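Local coordinates for PHB depolymerase (Penicillium funiculosum, PDB 2D81), which hydrolyses the ester bonds of the biopolyester poly(3-hydroxybutyrate), using a circularly permuted alpha/beta hydrolase fold, at residues 182-194 with 202-214. Residues are numbered along the deposited sequence; the frame is centred on the assembly and turned at random.
Sequences GTLSGSVLSFAQS and MDTTGYLYVPQSC
Tyr209 reaches across to the neighbouring strand and lays its ring along the backbone of Gly186 and Ser187. With CG anti to the backbone N (chi1 179°), the ring runs out to the residues just before strand 187-192, where its OH accepts a bent hydrogen bond from Gly186 N (3.0 Å). Leu184 CD1 packs against Tyr209 CE1, and Val188 CG2 meets the edge of the ring at Tyr209 CD1 (4.0 Å). Glycine suits position 186, since a CB there would run into Val210 O. Tyr209 OH is also hydrogen-bonded to Asp252, as is Ser185 OG, which accepts Gln212 N (3.0 Å), linking the residues before strand 187-192 to those after strand 205-210. A phenylalanine in place of Tyr209 would probably keep the apolar packing but leave Gly186 N without its acceptor and Asp252 short of one partner.

On the opposite face, Phe191 CG sits between its backbone N and carbonyl carbon (chi1 69°), which swings the ring over Gly206 CA, a CH-pi contact 4.0 Å from the ring centroid; a side chain at Gly206 would run into Phe191 CZ. The Leu208 side chain crosses that of Phe191 at about a right angle, its CD2 touching Phe191 CD2 (3.5 Å). Six backbone hydrogen bonds thus hold strand 187-192, outermost in the mixed sheet, antiparallel to strand 205-210, while side-chain hydrogen bonds of Tyr209 and Ser185 fasten the end near Gly186.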
loop_
_atom_site.group_PDB
_atom_site.type_symbol
_atom_site.label_atom_id
_atom_site.label_comp_id
_atom_site.label_asym_id
_atom_site.label_seq_id
_atom_site.Cartn_x
_atom_site.Cartn_y
_atom_site.Cartn_z
ATOM N N GLY A 182 -2.740 3.575 23.968
ATOM C CA GLY A 182 -1.870 4.400 24.785
ATOM C C GLY A 182 -0.442 4.406 24.272
ATOM O O GLY A 182 -0.208 4.367 23.064
ATOM N N THR A 183 0.518 4.456 25.191
ATOM C CA THR A 183 1.926 4.492 24.815
ATOM C C THR A 183 2.346 3.195 24.127
ATOM O O THR A 183 2.156 2.105 24.662
ATOM C CB THR A 183 2.823 4.714 26.046
ATOM O OG1 THR A 183 2.492 5.968 26.657
ATOM C CG2 THR A 183 4.286 4.728 25.641
ATOM N N LEU A 184 2.918 3.321 22.936
ATOM C CA LEU A 184 3.353 2.154 22.177
ATOM C C LEU A 184 4.570 1.512 22.835
ATOM O O LEU A 184 5.423 2.207 23.393
ATOM C CB LEU A 184 3.689 2.557 20.739
ATOM C CG LEU A 184 2.527 3.130 19.922
ATOM C CD1 LEU A 184 3.026 3.550 18.548
ATOM C CD2 LEU A 184 1.426 2.087 19.799
ATOM N N SER A 185 4.654 0.187 22.759
ATOM C CA SER A 185 5.723 -0.550 23.428
ATOM C C SER A 185 7.037 -0.476 22.661
ATOM O O SER A 185 8.110 -0.682 23.235
ATOM C CB SER A 185 5.332 -2.020 23.593
ATOM O OG SER A 185 5.403 -2.712 22.354
ATOM N N GLY A 186 6.947 -0.190 21.367
ATOM C CA GLY A 186 8.103 -0.331 20.500
ATOM C C GLY A 186 8.666 0.970 19.970
ATOM O O GLY A 186 8.415 2.044 20.516
ATOM N N SER A 187 9.435 0.867 18.892
ATOM C CA SER A 187 10.133 2.013 18.329
ATOM C C SER A 187 9.929 2.079 16.822
ATOM O O SER A 187 9.696 1.059 16.170
ATOM C CB SER A 187 11.631 1.911 18.632
ATOM O OG SER A 187 11.864 1.826 20.027
ATOM N N VAL A 188 10.010 3.286 16.276
ATOM C CA VAL A 188 10.124 3.466 14.836
ATOM C C VAL A 188 11.599 3.524 14.465
ATOM O O VAL A 188 12.328 4.408 14.916
ATOM C CB VAL A 188 9.438 4.770 14.375
ATOM C CG1 VAL A 188 9.673 4.983 12.885
ATOM C CG2 VAL A 188 7.949 4.707 14.679
ATOM N N LEU A 189 12.034 2.570 13.652
ATOM C CA LEU A 189 13.421 2.512 13.216
ATOM C C LEU A 189 13.535 3.154 11.836
ATOM O O LEU A 189 12.574 3.163 11.066
ATOM C CB LEU A 189 13.892 1.055 13.151
ATOM C CG LEU A 189 13.783 0.215 14.429
ATOM C CD1 LEU A 189 14.198 -1.218 14.132
ATOM C CD2 LEU A 189 14.663 0.810 15.518
ATOM N N SER A 190 14.708 3.698 11.535
ATOM C CA SER A 190 14.999 4.186 10.194
ATOM C C SER A 190 16.071 3.309 9.564
ATOM O O SER A 190 16.916 2.750 10.264
ATOM C CB SER A 190 15.478 5.637 10.248
ATOM O OG SER A 190 16.681 5.747 10.984
ATOM N N PHE A 191 16.032 3.183 8.243
ATOM C CA PHE A 191 17.031 2.394 7.531
ATOM C C PHE A 191 17.291 2.992 6.155
ATOM O O PHE A 191 16.452 3.714 5.614
ATOM C CB PHE A 191 16.560 0.940 7.403
ATOM C CG PHE A 191 15.384 0.758 6.483
ATOM C CD1 PHE A 191 15.576 0.536 5.122
ATOM C CD2 PHE A 191 14.085 0.820 6.974
ATOM C CE1 PHE A 191 14.489 0.379 4.261
ATOM C CE2 PHE A 191 12.991 0.666 6.121
ATOM C CZ PHE A 191 13.195 0.445 4.763
ATOM N N ALA A 192 18.460 2.702 5.594
ATOM C CA ALA A 192 18.812 3.231 4.281
ATOM C C ALA A 192 18.099 2.469 3.170
ATOM O O ALA A 192 18.265 1.256 3.033
ATOM C CB ALA A 192 20.322 3.153 4.077
ATOM N N GLN A 193 17.297 3.181 2.380
ATOM C CA GLN A 193 16.771 2.613 1.142
ATOM C C GLN A 193 17.840 2.743 0.066
ATOM O O GLN A 193 17.720 3.536 -0.869
ATOM C CB GLN A 193 15.494 3.340 0.712
ATOM C CG GLN A 193 14.384 3.268 1.746
ATOM C CD GLN A 193 13.068 3.811 1.229
ATOM O OE1 GLN A 193 13.031 4.812 0.507
ATOM N NE2 GLN A 193 11.976 3.164 1.608
ATOM N N SER A 194 18.898 1.957 0.228
ATOM C CA SER A 194 20.043 1.997 -0.669
ATOM C C SER A 194 20.181 0.658 -1.374
ATOM O O SER A 194 19.613 -0.341 -0.939
ATOM C CB SER A 194 21.314 2.276 0.127
ATOM O OG SER A 194 21.531 1.243 1.071
ATOM N N MET A 202 12.365 7.010 -4.951
ATOM C CA MET A 202 12.331 6.650 -3.537
ATOM C C MET A 202 13.381 7.411 -2.732
ATOM O O MET A 202 14.479 7.683 -3.217
ATOM C CB MET A 202 12.531 5.141 -3.367
ATOM C CG MET A 202 11.368 4.305 -3.881
ATOM S SD MET A 202 11.642 2.529 -3.724
ATOM C CE MET A 202 11.339 2.277 -1.957
ATOM N N ASP A 203 13.029 7.759 -1.497
ATOM C CA ASP A 203 13.887 8.576 -0.646
ATOM C C ASP A 203 15.102 7.770 -0.188
ATOM O O ASP A 203 15.181 6.563 -0.420
ATOM C CB ASP A 203 13.085 9.062 0.568
ATOM C CG ASP A 203 13.680 10.305 1.211
ATOM O OD1 ASP A 203 13.043 10.848 2.136
ATOM O OD2 ASP A 203 14.773 10.743 0.797
ATOM N N THR A 204 16.046 8.445 0.457
ATOM C CA THR A 204 17.261 7.799 0.947
ATOM C C THR A 204 16.962 6.881 2.129
ATOM O O THR A 204 17.709 5.939 2.403
ATOM C CB THR A 204 18.293 8.846 1.417
ATOM O OG1 THR A 204 17.725 9.623 2.477
ATOM C CG2 THR A 204 18.676 9.770 0.276
ATOM N N THR A 205 15.867 7.167 2.826
ATOM C CA THR A 205 15.615 6.581 4.136
ATOM C C THR A 205 14.195 6.025 4.210
ATOM O O THR A 205 13.246 6.672 3.769
ATOM C CB THR A 205 15.794 7.646 5.244
ATOM O OG1 THR A 205 17.094 8.242 5.129
ATOM C CG2 THR A 205 15.647 7.019 6.626
ATOM N N GLY A 206 14.057 4.827 4.769
ATOM C CA GLY A 206 12.739 4.280 5.036
ATOM C C GLY A 206 12.548 4.041 6.523
ATOM O O GLY A 206 13.486 4.208 7.306
ATOM N N TYR A 207 11.342 3.646 6.916
ATOM C CA TYR A 207 11.037 3.445 8.328
ATOM C C TYR A 207 10.271 2.151 8.565
ATOM O O TYR A 207 9.660 1.601 7.647
ATOM C CB TYR A 207 10.224 4.624 8.867
ATOM C CG TYR A 207 10.948 5.942 8.769
ATOM C CD1 TYR A 207 10.965 6.667 7.576
ATOM C CD2 TYR A 207 11.661 6.445 9.855
ATOM C CE1 TYR A 207 11.680 7.856 7.472
ATOM C CE2 TYR A 207 12.377 7.631 9.759
ATOM C CZ TYR A 207 12.384 8.330 8.567
ATOM O OH TYR A 207 13.111 9.493 8.468
ATOM N N LEU A 208 10.317 1.662 9.801
ATOM C CA LEU A 208 9.488 0.532 10.202
ATOM C C LEU A 208 9.170 0.616 11.684
ATOM O O LEU A 208 10.027 0.989 12.491
ATOM C CB LEU A 208 10.185 -0.805 9.900
ATOM C CG LEU A 208 11.519 -1.124 10.589
ATOM C CD1 LEU A 208 11.755 -2.632 10.578
ATOM C CD2 LEU A 208 12.650 -0.397 9.885
ATOM N N TYR A 209 7.934 0.281 12.040
ATOM C CA TYR A 209 7.557 0.204 13.441
ATOM C C TYR A 209 7.741 -1.213 13.956
ATOM O O TYR A 209 7.198 -2.163 13.387
ATOM C CB TYR A 209 6.101 0.621 13.652
ATOM C CG TYR A 209 5.707 0.508 15.101
ATOM C CD1 TYR A 209 6.276 1.346 16.059
ATOM C CD2 TYR A 209 4.852 -0.503 15.535
ATOM C CE1 TYR A 209 6.013 1.174 17.416
ATOM C CE2 TYR A 209 4.580 -0.686 16.894
ATOM C CZ TYR A 209 5.170 0.158 17.825
ATOM O OH TYR A 209 4.931 -0.022 19.166
ATOM N N VAL A 210 8.506 -1.348 15.035
ATOM C CA VAL A 210 8.791 -2.656 15.616
ATOM C C VAL A 210 8.307 -2.723 17.060
ATOM O O VAL A 210 8.878 -2.081 17.943
ATOM C CB VAL A 210 10.311 -2.961 15.597
ATOM C CG1 VAL A 210 10.580 -4.321 16.231
ATOM C CG2 VAL A 210 10.833 -2.939 14.164
ATOM N N PRO A 211 7.239 -3.496 17.319
ATOM C CA PRO A 211 6.706 -3.630 18.680
ATOM C C PRO A 211 7.775 -4.241 19.579
ATOM O O PRO A 211 8.685 -4.909 19.092
ATOM C CB PRO A 211 5.517 -4.573 18.496
ATOM C CG PRO A 211 5.080 -4.301 17.086
ATOM C CD PRO A 211 6.395 -4.221 16.354
ATOM N N GLN A 212 7.667 -4.023 20.885
ATOM C CA GLN A 212 8.632 -4.593 21.820
ATOM C C GLN A 212 8.755 -6.104 21.630
ATOM O O GLN A 212 9.854 -6.659 21.689
ATOM C CB GLN A 212 8.219 -4.287 23.262
ATOM C CG GLN A 212 9.151 -4.882 24.309
ATOM C CD GLN A 212 10.587 -4.422 24.138
ATOM O OE1 GLN A 212 10.876 -3.225 24.180
ATOM N NE2 GLN A 212 11.496 -5.373 23.944
ATOM N N SER A 213 7.626 -6.765 21.388
ATOM C CA SER A 213 7.604 -8.221 21.297
ATOM C C SER A 213 8.401 -8.748 20.107
ATOM O O SER A 213 8.863 -9.888 20.127
ATOM C CB SER A 213 6.161 -8.723 21.206
ATOM O OG SER A 213 5.523 -8.211 20.050
ATOM N N CYS A 214 8.561 -7.925 19.072
ATOM C CA CYS A 214 9.268 -8.355 17.867
ATOM C C CYS A 214 10.759 -8.031 17.903
ATOM O O CYS A 214 11.509 -8.455 17.025
ATOM C CB CYS A 214 8.626 -7.730 16.615
ATOM S SG CYS A 214 6.881 -8.219 16.432
HETATM O O HOH W 1 5.029 -5.542 22.233
HETATM O O HOH W 2 15.958 4.921 -2.728
#